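PDB 7C1I: histidine kinase, which probably relays phosphoryl groups between a sensor histidine kinase and a response regulator, as a histidine-containing phosphotransfer protein of a two-component system. Local coordinates for residues D27-D32 with S64-V69; S13-E16 with E21-V24; C75-E80 with L87-A92. All coordinates share one frame; numbering follows the deposited sequence.

Contact 1 (D27-D32 with S64-V69); sequences DTFVLD and SNMGAV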
ATOM      1  N   ASP A  27      13.878  20.727  -2.422  1.00 16.48           N
ATOM      2  CA  ASP A  27      13.905  20.269  -1.007  1.00 17.12           C
ATOM      3  C   ASP A  27      12.565  20.689  -0.392  1.00 17.50           C
ATOM      4  O   ASP A  27      12.012  19.899   0.397  1.00 19.13           O
ATOM      5  CB  ASP A  27      15.095  20.814  -0.214  1.00 22.41           C
ATOM      6  CG  ASP A  27      16.384  20.130  -0.636  1.00 27.36           C
ATOM      7  OD1 ASP A  27      16.305  19.007  -1.170  1.00 27.83           O
ATOM      8  OD2 ASP A  27      17.410  20.748  -0.294  1.00 25.97           O
ATOM      9  N   THR A  28      12.215  21.951  -0.660  0.52 16.78           N
ATOM     10  CA  THR A  28      11.055  22.541   0.061  0.52 18.33           C
ATOM     11  C   THR A  28       9.801  21.769  -0.366  0.52 16.58           C
ATOM     12  O   THR A  28       9.048  21.523   0.600  0.52 15.59           O
ATOM     13  CB  THR A  28      10.850  24.039  -0.195  0.52 19.32           C
ATOM     14  OG1 THR A  28      12.047  24.625   0.318  0.52 18.39           O
ATOM     15  CG2 THR A  28       9.662  24.620   0.541  0.52 17.00           C
ATOM     16  N   PHE A  29       9.726  21.507  -1.676  1.00 16.17           N
ATOM     17  CA  PHE A  29       8.540  20.853  -2.289  1.00 16.67           C
ATOM     18  C   PHE A  29       8.369  19.493  -1.604  1.00 18.90           C
ATOM     19  O   PHE A  29       7.254  19.069  -1.243  1.00 16.04           O
ATOM     20  CB  PHE A  29       8.632  20.662  -3.804  1.00 16.60           C
ATOM     21  CG  PHE A  29       7.447  19.876  -4.306  1.00 14.92           C
ATOM     22  CD1 PHE A  29       6.200  20.481  -4.323  1.00 16.69           C
ATOM     23  CD2 PHE A  29       7.588  18.562  -4.718  1.00 16.97           C
ATOM     24  CE1 PHE A  29       5.115  19.865  -4.926  1.00 20.01           C
ATOM     25  CE2 PHE A  29       6.456  17.868  -5.118  1.00 17.25           C
ATOM     26  CZ  PHE A  29       5.261  18.537  -5.254  1.00 18.58           C
ATOM     27  N   VAL A  30       9.483  18.793  -1.371  1.00 14.37           N
ATOM     28  CA  VAL A  30       9.407  17.455  -0.712  1.00 15.48           C
ATOM     29  C   VAL A  30       8.785  17.660   0.675  1.00 16.73           C
ATOM     30  O   VAL A  30       7.863  16.942   1.113  1.00 17.15           O
ATOM     31  CB  VAL A  30      10.749  16.699  -0.703  1.00 15.41           C
ATOM     32  CG1 VAL A  30      10.760  15.476   0.202  1.00 18.55           C
ATOM     33  CG2 VAL A  30      11.102  16.387  -2.149  1.00 18.24           C
ATOM     34  N   LEU A  31       9.342  18.541   1.514  1.00 15.58           N
ATOM     35  CA  LEU A  31       8.869  18.705   2.914  1.00 18.11           C
ATOM     36  C   LEU A  31       7.428  19.227   2.881  1.00 18.46           C
ATOM     37  O   LEU A  31       6.643  18.709   3.700  1.00 19.10           O
ATOM     38  CB  LEU A  31       9.819  19.677   3.621  1.00 21.30           C
ATOM     39  CG  LEU A  31      11.183  19.031   3.856  1.00 22.31           C
ATOM     40  CD1 LEU A  31      12.146  20.048   4.448  1.00 30.47           C
ATOM     41  CD2 LEU A  31      11.193  17.770   4.707  1.00 25.86           C
ATOM     42  N   ASP A  32       7.094  20.206   2.034  1.00 16.76           N
ATOM     43  CA  ASP A  32       5.727  20.791   2.000  1.00 19.59           C
ATOM     44  C   ASP A  32       4.771  19.633   1.694  1.00 20.99           C
ATOM     45  O   ASP A  32       3.690  19.529   2.307  1.00 18.28           O
ATOM     46  CB  ASP A  32       5.636  21.921   0.972  1.00 21.88           C
ATOM     47  CG  ASP A  32       6.287  23.215   1.429  1.00 23.36           C
ATOM     48  OD1 ASP A  32       6.730  23.296   2.592  1.00 26.14           O
ATOM     49  OD2 ASP A  32       6.314  24.039   0.494  1.00 27.78           O
ATOM     50  N   SER A  64       1.453  21.924  -9.057  0.66 16.75           N
ATOM     51  CA  SER A  64       1.412  22.579 -10.391  0.66 18.27           C
ATOM     52  C   SER A  64       2.643  23.479 -10.555  0.66 16.93           C
ATOM     53  O   SER A  64       3.235  23.363 -11.649  0.66 19.18           O
ATOM     54  CB  SER A  64       0.158  23.417 -10.417  0.66 17.42           C
ATOM     55  OG  SER A  64       0.196  24.169 -11.621  0.66 20.81           O
ATOM     56  N   ASN A  65       3.056  24.147  -9.473  1.00 16.84           N
ATOM     57  CA  ASN A  65       4.134  25.174  -9.459  1.00 17.47           C
ATOM     58  C   ASN A  65       5.450  24.447  -9.757  1.00 21.55           C
ATOM     59  O   ASN A  65       6.423  25.031 -10.278  1.00 19.55           O
ATOM     60  CB  ASN A  65       4.294  25.909  -8.126  1.00 17.97           C
ATOM     61  CG  ASN A  65       3.185  26.829  -7.659  1.00 22.79           C
ATOM     62  OD1 ASN A  65       2.424  27.162  -8.565  1.00 22.10           O
ATOM     63  ND2 ASN A  65       3.217  27.234  -6.400  1.00 27.13           N
ATOM     64  N   MET A  66       5.583  23.201  -9.291  1.00 16.09           N
ATOM     65  CA  MET A  66       6.807  22.383  -9.503  1.00 18.21           C
ATOM     66  C   MET A  66       6.675  21.376 -10.652  1.00 17.07           C
ATOM     67  O   MET A  66       7.545  20.482 -10.715  1.00 18.96           O
ATOM     68  CB  MET A  66       7.181  21.688  -8.191  1.00 17.53           C
ATOM     69  CG  MET A  66       7.587  22.526  -6.996  1.00 19.19           C
ATOM     70  SD  MET A  66       8.933  23.675  -7.394  1.00 22.24           S
ATOM     71  CE  MET A  66      10.263  22.477  -7.459  1.00 20.27           C
ATOM     72  N   GLY A  67       5.717  21.429 -11.584  1.00 15.76           N
ATOM     73  CA  GLY A  67       5.578  20.631 -12.815  1.00 18.19           C
ATOM     74  C   GLY A  67       5.221  19.188 -12.496  1.00 17.47           C
ATOM     75  O   GLY A  67       5.164  18.450 -13.500  1.00 19.23           O
ATOM     76  N   ALA A  68       4.657  19.022 -11.296  1.00 16.09           N
ATOM     77  CA  ALA A  68       4.209  17.658 -10.926  1.00 16.20           C
ATOM     78  C   ALA A  68       2.751  17.519 -11.376  1.00 15.74           C
ATOM     79  O   ALA A  68       1.842  17.581 -10.523  1.00 16.35           O
ATOM     80  CB  ALA A  68       4.438  17.321  -9.474  1.00 13.20           C
ATOM     81  N   VAL A  69       2.413  17.447 -12.668  0.68 15.75           N
ATOM     82  CA  VAL A  69       1.060  17.668 -13.261  0.68 17.15           C
ATOM     83  C   VAL A  69       0.133  16.463 -13.057  0.68 16.93           C
ATOM     84  O   VAL A  69      -1.112  16.540 -13.003  0.68 15.16           O
ATOM     85  CB  VAL A  69       1.160  18.107 -14.734  0.68 17.94           C
ATOM     86  CG1 VAL A  69       1.893  19.437 -14.826  0.68 18.63           C
ATOM     87  CG2 VAL A  69       1.884  17.079 -15.591  0.68 20.48           C
TER

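Contact 2 (S13-E16 with E21-V24); sequences SLQE and EYPV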
ATOM      1  N   SER A  13      11.872  26.339 -17.149  1.00 24.12           N
ATOM      2  CA  SER A  13      11.649  27.784 -16.878  1.00 21.15           C
ATOM      3  C   SER A  13      11.951  28.183 -15.429  1.00 19.76           C
ATOM      4  O   SER A  13      12.587  29.193 -15.065  1.00 22.95           O
ATOM      5  CB  SER A  13      10.203  28.036 -17.220  1.00 26.03           C
ATOM      6  OG  SER A  13       9.944  29.417 -17.020  1.00 25.64           O
ATOM      7  N   LEU A  14      11.507  27.397 -14.442  1.00 18.84           N
ATOM      8  CA  LEU A  14      11.732  27.686 -13.000  1.00 17.69           C
ATOM      9  C   LEU A  14      13.230  27.701 -12.673  1.00 20.12           C
ATOM     10  O   LEU A  14      13.691  28.573 -11.912  1.00 22.47           O
ATOM     11  CB  LEU A  14      11.058  26.590 -12.169  1.00 20.00           C
ATOM     12  CG  LEU A  14      11.003  26.857 -10.666  1.00 22.46           C
ATOM     13  CD1 LEU A  14      10.189  28.103 -10.350  1.00 20.10           C
ATOM     14  CD2 LEU A  14      10.361  25.643 -10.013  1.00 23.65           C
ATOM     15  N   GLN A  15      14.020  26.766 -13.210  0.62 18.82           N
ATOM     16  CA  GLN A  15      15.460  26.766 -12.837  0.62 21.97           C
ATOM     17  C   GLN A  15      16.145  27.926 -13.568  0.62 24.61           C
ATOM     18  O   GLN A  15      17.060  28.527 -12.973  0.62 27.95           O
ATOM     19  CB  GLN A  15      16.022  25.374 -13.135  0.62 25.71           C
ATOM     20  CG  GLN A  15      17.524  25.386 -12.892  0.62 24.94           C
ATOM     21  CD  GLN A  15      18.229  24.070 -13.109  0.62 29.77           C
ATOM     22  OE1 GLN A  15      19.234  23.826 -12.444  0.62 31.68           O
ATOM     23  NE2 GLN A  15      17.660  23.193 -13.919  0.62 29.26           N
ATOM     24  N   GLU A  16      15.731  28.287 -14.787  1.00 22.19           N
ATOM     25  CA  GLU A  16      16.297  29.486 -15.464  1.00 26.70           C
ATOM     26  C   GLU A  16      16.050  30.709 -14.574  1.00 32.45           C
ATOM     27  O   GLU A  16      16.960  31.543 -14.392  1.00 35.99           O
ATOM     28  CB  GLU A  16      15.662  29.694 -16.840  1.00 30.67           C
ATOM     29  CG  GLU A  16      16.043  28.767 -17.980  1.00 38.60           C
ATOM     30  CD  GLU A  16      15.113  28.730 -19.180  1.00 56.35           C
ATOM     31  OE1 GLU A  16      14.240  29.614 -19.299  1.00 56.95           O
ATOM     32  OE2 GLU A  16      15.192  27.772 -19.975  1.00 56.76           O
ATOM     33  N   GLU A  21      18.474  29.122  -6.203  1.00 27.58           N
ATOM     34  CA  GLU A  21      17.367  28.802  -5.262  1.00 26.88           C
ATOM     35  C   GLU A  21      16.662  27.537  -5.765  1.00 25.12           C
ATOM     36  O   GLU A  21      15.924  26.951  -4.946  1.00 26.96           O
ATOM     37  CB  GLU A  21      16.370  29.962  -5.214  1.00 27.48           C
ATOM     38  CG  GLU A  21      15.447  29.886  -4.012  1.00 38.37           C
ATOM     39  CD  GLU A  21      14.448  31.025  -3.904  1.00 55.83           C
ATOM     40  OE1 GLU A  21      14.885  32.118  -4.318  1.00 37.25           O
ATOM     41  OE2 GLU A  21      13.286  30.800  -3.505  1.00 40.25           O
ATOM     42  N   TYR A  22      16.947  27.170  -7.018  1.00 20.17           N
ATOM     43  CA  TYR A  22      16.305  25.953  -7.584  1.00 19.19           C
ATOM     44  C   TYR A  22      16.472  24.717  -6.704  1.00 23.63           C
ATOM     45  O   TYR A  22      15.470  24.097  -6.354  1.00 18.72           O
ATOM     46  CB  TYR A  22      16.658  25.664  -9.045  1.00 20.95           C
ATOM     47  CG  TYR A  22      15.981  24.463  -9.656  1.00 20.48           C
ATOM     48  CD1 TYR A  22      14.640  24.577  -9.980  1.00 21.60           C
ATOM     49  CD2 TYR A  22      16.671  23.322 -10.030  1.00 21.68           C
ATOM     50  CE1 TYR A  22      13.987  23.586 -10.695  1.00 22.73           C
ATOM     51  CE2 TYR A  22      15.996  22.290 -10.661  1.00 21.93           C
ATOM     52  CZ  TYR A  22      14.645  22.394 -10.939  1.00 26.12           C
ATOM     53  OH  TYR A  22      13.920  21.440 -11.592  1.00 26.30           O
ATOM     54  N   PRO A  23      17.669  24.322  -6.215  1.00 22.66           N
ATOM     55  CA  PRO A  23      17.745  23.139  -5.357  1.00 19.59           C
ATOM     56  C   PRO A  23      16.941  23.287  -4.056  1.00 24.64           C
ATOM     57  O   PRO A  23      16.454  22.313  -3.507  1.00 20.91           O
ATOM     58  CB  PRO A  23      19.239  22.902  -5.090  1.00 22.52           C
ATOM     59  CG  PRO A  23      19.877  24.194  -5.536  1.00 23.31           C
ATOM     60  CD  PRO A  23      19.006  24.786  -6.624  1.00 20.29           C
ATOM     61  N   VAL A  24      16.852  24.499  -3.498  1.00 17.80           N
ATOM     62  CA  VAL A  24      16.115  24.753  -2.224  1.00 17.85           C
ATOM     63  C   VAL A  24      14.631  24.442  -2.452  1.00 19.58           C
ATOM     64  O   VAL A  24      13.980  23.844  -1.574  1.00 23.05           O
ATOM     65  CB  VAL A  24      16.345  26.217  -1.801  1.00 24.13           C
ATOM     66  CG1 VAL A  24      15.544  26.539  -0.550  1.00 28.27           C
ATOM     67  CG2 VAL A  24      17.836  26.442  -1.598  1.00 28.71           C
TER

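Contact 3 (C75-E80 with L87-A92); sequences CKELEE and LQRAPA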
ATOM      1  N   CYS A  75      -4.836  15.727  -6.975  1.00 15.25           N
ATOM      2  CA  CYS A  75      -5.240  16.722  -5.945  1.00 14.74           C
ATOM      3  C   CYS A  75      -6.536  17.392  -6.417  1.00 16.93           C
ATOM      4  O   CYS A  75      -7.414  17.629  -5.563  1.00 16.76           O
ATOM      5  CB  CYS A  75      -4.179  17.807  -5.819  1.00 16.09           C
ATOM      6  SG  CYS A  75      -2.646  17.221  -5.049  1.00 18.29           S
ATOM      7  N   LYS A  76      -6.638  17.736  -7.705  1.00 17.20           N
ATOM      8  CA  LYS A  76      -7.861  18.402  -8.227  1.00 18.04           C
ATOM      9  C   LYS A  76      -9.091  17.501  -8.070  1.00 18.49           C
ATOM     10  O   LYS A  76     -10.162  17.950  -7.613  1.00 19.74           O
ATOM     11  CB  LYS A  76      -7.603  18.750  -9.697  1.00 21.55           C
ATOM     12  CG  LYS A  76      -8.796  19.382 -10.402  1.00 21.57           C
ATOM     13  CD  LYS A  76      -8.485  19.617 -11.865  1.00 24.47           C
ATOM     14  CE  LYS A  76      -9.594  20.260 -12.673  1.00 38.08           C
ATOM     15  NZ  LYS A  76     -10.529  19.240 -13.202  1.00 46.63           N
ATOM     16  N   GLU A  77      -8.886  16.207  -8.333  1.00 18.49           N
ATOM     17  CA  GLU A  77     -10.024  15.260  -8.176  1.00 15.89           C
ATOM     18  C   GLU A  77     -10.493  15.195  -6.720  1.00 18.49           C
ATOM     19  O   GLU A  77     -11.705  15.158  -6.424  1.00 19.24           O
ATOM     20  CB  GLU A  77      -9.592  13.865  -8.630  1.00 15.55           C
ATOM     21  CG  GLU A  77      -9.407  13.695 -10.127  1.00 19.12           C
ATOM     22  CD  GLU A  77      -9.158  12.226 -10.417  1.00 25.85           C
ATOM     23  OE1 GLU A  77      -7.978  11.835 -10.522  1.00 25.51           O
ATOM     24  OE2 GLU A  77     -10.157  11.519 -10.665  1.00 24.25           O
ATOM     25  N   LEU A  78      -9.543  15.204  -5.780  1.00 15.23           N
ATOM     26  CA  LEU A  78      -9.871  15.178  -4.331  1.00 15.42           C
ATOM     27  C   LEU A  78     -10.608  16.476  -3.983  1.00 18.26           C
ATOM     28  O   LEU A  78     -11.553  16.464  -3.170  1.00 18.28           O
ATOM     29  CB  LEU A  78      -8.631  14.894  -3.477  1.00 18.58           C
ATOM     30  CG  LEU A  78      -8.934  14.832  -1.982  1.00 17.12           C
ATOM     31  CD1 LEU A  78      -9.981  13.759  -1.721  1.00 20.79           C
ATOM     32  CD2 LEU A  78      -7.612  14.523  -1.295  1.00 18.89           C
ATOM     33  N   GLU A  79     -10.050  17.621  -4.389  1.00 17.24           N
ATOM     34  CA  GLU A  79     -10.652  18.934  -4.032  1.00 19.14           C
ATOM     35  C   GLU A  79     -12.115  18.953  -4.489  1.00 16.88           C
ATOM     36  O   GLU A  79     -12.996  19.283  -3.672  1.00 20.37           O
ATOM     37  CB  GLU A  79      -9.887  20.001  -4.818  1.00 18.76           C
ATOM     38  CG  GLU A  79     -10.464  21.365  -4.482  1.00 21.81           C
ATOM     39  CD  GLU A  79      -9.937  22.421  -5.441  1.00 30.11           C
ATOM     40  OE1 GLU A  79     -10.422  23.554  -5.253  1.00 32.94           O
ATOM     41  OE2 GLU A  79      -9.101  22.133  -6.319  1.00 24.39           O
ATOM     42  N   GLU A  80     -12.344  18.520  -5.732  1.00 18.50           N
ATOM     43  CA  GLU A  80     -13.688  18.645  -6.359  1.00 19.96           C
ATOM     44  C   GLU A  80     -14.625  17.646  -5.671  1.00 24.11           C
ATOM     45  O   GLU A  80     -15.796  18.006  -5.438  1.00 25.26           O
ATOM     46  CB  GLU A  80     -13.617  18.366  -7.860  1.00 20.63           C
ATOM     47  CG  GLU A  80     -12.912  19.516  -8.556  1.00 28.82           C
ATOM     48  CD  GLU A  80     -12.787  19.350 -10.061  1.00 38.31           C
ATOM     49  OE1 GLU A  80     -13.144  18.294 -10.620  1.00 41.69           O
ATOM     50  OE2 GLU A  80     -12.293  20.320 -10.670  1.00 40.11           O
ATOM     51  N   LEU A  87     -17.008  11.447  -0.486  1.00 17.78           N
ATOM     52  CA  LEU A  87     -15.744  11.030   0.178  1.00 17.00           C
ATOM     53  C   LEU A  87     -15.402   9.564  -0.114  1.00 15.89           C
ATOM     54  O   LEU A  87     -14.270   9.201   0.266  1.00 15.14           O
ATOM     55  CB  LEU A  87     -15.844  11.243   1.691  1.00 20.64           C
ATOM     56  CG  LEU A  87     -16.098  12.690   2.110  1.00 24.01           C
ATOM     57  CD1 LEU A  87     -16.065  12.863   3.622  1.00 30.60           C
ATOM     58  CD2 LEU A  87     -15.162  13.625   1.360  1.00 26.59           C
ATOM     59  N   GLN A  88     -16.173   8.842  -0.933  0.53 16.32           N
ATOM     60  CA  GLN A  88     -15.938   7.402  -1.225  0.53 15.61           C
ATOM     61  C   GLN A  88     -14.639   7.198  -2.012  0.53 14.23           C
ATOM     62  O   GLN A  88     -14.088   6.082  -2.090  0.53 11.55           O
ATOM     63  CB  GLN A  88     -17.095   6.779  -2.011  0.53 18.21           C
ATOM     64  CG  GLN A  88     -17.516   7.598  -3.223  0.53 21.48           C
ATOM     65  CD  GLN A  88     -18.512   8.704  -2.973  0.53 18.69           C
ATOM     66  OE1 GLN A  88     -18.840   9.080  -1.850  0.53 20.44           O
ATOM     67  NE2 GLN A  88     -18.988   9.238  -4.085  0.53 38.18           N
ATOM     68  N   ARG A  89     -14.226   8.218  -2.770  1.00 16.89           N
ATOM     69  CA  ARG A  89     -12.981   8.062  -3.571  1.00 18.37           C
ATOM     70  C   ARG A  89     -11.818   8.647  -2.763  1.00 15.66           C
ATOM     71  O   ARG A  89     -10.669   8.470  -3.219  1.00 15.93           O
ATOM     72  CB  ARG A  89     -13.014   8.736  -4.946  1.00 23.85           C
ATOM     73  CG  ARG A  89     -14.017   8.092  -5.893  1.00 26.35           C
ATOM     74  CD  ARG A  89     -13.873   8.760  -7.247  1.00 29.36           C
ATOM     75  NE  ARG A  89     -12.571   8.447  -7.818  1.00 31.70           N
ATOM     76  CZ  ARG A  89     -11.796   9.241  -8.548  1.00 36.42           C
ATOM     77  NH1 ARG A  89     -12.150  10.462  -8.910  1.00 33.59           N
ATOM     78  NH2 ARG A  89     -10.628   8.760  -8.940  1.00 38.75           N
ATOM     79  N   ALA A  90     -11.958   9.261  -1.585  1.00 13.75           N
ATOM     80  CA  ALA A  90     -10.866   9.966  -0.875  1.00 14.51           C
ATOM     81  C   ALA A  90      -9.717   9.014  -0.550  1.00 15.20           C
ATOM     82  O   ALA A  90      -8.555   9.326  -0.804  1.00 13.25           O
ATOM     83  CB  ALA A  90     -11.247  10.864   0.276  1.00 16.38           C
ATOM     84  N   PRO A  91      -9.996   7.835   0.051  1.00 12.21           N
ATOM     85  CA  PRO A  91      -8.905   6.926   0.405  1.00 12.32           C
ATOM     86  C   PRO A  91      -8.016   6.581  -0.798  1.00 12.62           C
ATOM     87  O   PRO A  91      -6.796   6.622  -0.708  1.00 14.58           O
ATOM     88  CB  PRO A  91      -9.622   5.687   0.958  1.00 14.21           C
ATOM     89  CG  PRO A  91     -10.854   6.270   1.607  1.00 15.01           C
ATOM     90  CD  PRO A  91     -11.267   7.293   0.569  1.00 14.28           C
ATOM     91  N   ALA A  92      -8.656   6.216  -1.913  1.00 11.52           N
ATOM     92  CA  ALA A  92      -7.960   5.780  -3.146  1.00 11.76           C
ATOM     93  C   ALA A  92      -7.191   6.970  -3.731  1.00 13.30           C
ATOM     94  O   ALA A  92      -6.086   6.778  -4.276  1.00 14.59           O
ATOM     95  CB  ALA A  92      -8.877   5.118  -4.144  1.00 14.70           C
TER
HETATM   96  O   HOH W   1      -7.822   9.072 -10.284  1.00 25.35           O

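Contact 1 (D27-D32 with S64-V69)
Phe-29 of helix 22-45 meets Met-66 and Ala-68 inside the protein. There are no hydrogen bonds between the two segments. Along 27-32, Asp-27 comes first. It forms a salt bridge with Arg-112 on helix 90-112. Phe-29 then carries the whole contact from this side. Its CG lies anti to the backbone N (chi1 175°), which sends the ring across to the other segment. Met-66 comes over one face of that ring, near its rim. CG of Met-66 is 3.6 Å from CD1 of Phe-29 and 3.8 Å from its CG. CB of Met-66 sits 4.1 Å above the ring plane. The methionine runs alongside the phenylalanine, heading the other way. The Met-66 chain is bent at chi2 and chi3, and it also packs on Leu-25, Leu-26 and Phe-108. At the far end of the ring, CZ of Phe-29 lies 4.5 Å from CB of Ala-68, a looser approach. Both Phe-29 and Ala-68 also touch Val-104 of helix 90-112. The backbone of the second segment turns sharply here. Gly-67, with positive phi, ends helix 49-65 as the C-prime residue of a Schellman motif, and its N bonds to the O of Ser-64 at 3.1 Å. Ala-68 then sits at the N-cap position of helix 69-83. The arrangement is a buried aromatic-aliphatic contact in the core of the Hpt four-helix bundle, beside a Schellman-terminated helix end.

Contact 2 (S13-E16 with E21-V24)
This contact belongs to a helix-loop-helix connection, in which Gln-15 of helix 8-18 packs on Tyr-22 near the start of helix 22-45. The core of it is a CH-pi interaction. CB of Gln-15 stands over the centre of the Tyr-22 ring, 3.5 Å from the centroid and 10° off the ring normal. The rest of the glutamine runs on past the CD2-CE2 rim on that side. Its CG stays anti to the backbone N (chi1 174°) and the chain is extended, which carries it from over the ring centre to the rim. In the conformer described, CD of Gln-15 is 3.5 Å from CD2 of Tyr-22, and the amide lies nearly parallel to the ring, the two planes 19° apart. A second conformer is modelled, so the amide position is less certain. In the conformer described, OE1 of Gln-15 is hydrogen-bonded to OH of Tyr-115, whose side chain also packs on Tyr-22 and Pro-23. Leu-14 comes in at the ring edge, near its plane, with CD2 at 4.2 Å from CE1 of Tyr-22. The C-terminal end of the chain thus joins the short turn between helices 8-18 and 22-45, at one end of the helical fold.

Contact 3 (C75-E80 with L87-A92)
Leu-78 and Ala-90 form the close apolar half of this contact, while Glu-77 and Arg-89 form a salt bridge on its outer side. CD1 of Leu-78 is 3.7 Å from CB of Ala-90 and 4.0 Å from its CA. Leu-78 holds CG anti to its backbone N (chi1 -179°), and this brings the branched end nearer to Ala-90 than its first bond alone would. Both residues are buried. Leu-78 also packs on Leu-40 and Ile-94, and Ala-90 on Leu-44, so helix 22-45 closes in on this half too.

The polar half reaches out to the surface and includes a bridging water. Glu-77 extends beyond CG, and the Arg-89 chain bends at chi3 to bring its guanidinium end-on to the carboxylate. Both terminal nitrogens go to one oxygen. NH1 of Arg-89 donates to OE2 of Glu-77 at 2.9 Å, fairly straight at 161°. NH2 of Arg-89 reaches the same OE2 at 3.3 Å by a more bent bond. OE2 lies near the guanidinium plane, but the donors come from above the carboxylate plane, on one face of it. The two flat groups are turned 45° apart. The other oxygen, OE1 of Glu-77, accepts from water 1 at 2.8 Å. That water also takes a weak bond from NH2 of Arg-89, so it bridges the pair. Arg-89 is exposed.

The second segment also reaches the assembly: Leu-87, Gln-88 and Pro-91 pack on Ile-106, Ile-103 and Ala-102 of a neighbouring subunit, another copy of this protein. A type I turn from Leu-87 to Ala-90 leads into helix 90-112. The arrangement is that of an antiparallel helical hairpin in the Hpt four-helix bundle, with apolar packing inside and an ion pair outside.

The three contacts lie in series along the chain: contact 2 closes before contact 1 opens, and contact 1 before contact 3. Contacts 1 and 2 share helix 22-45, and their centres are about 11 Å apart. They touch directly, with SD of Met-66 3.6 Å from CD2 of Leu-14. Contact 3 is about 19 Å from contact 1 and about 30 Å from contact 2, centre to centre. It lies across the chain's centre from contact 2. Contact 2 therefore belongs to one end of the elongated helical fold, contact 1 to its middle and contact 3 toward the other end. His-57, probably the phospho-accepting histidine of this family, touches Glu-79 on helix 69-83, in segment 75-80.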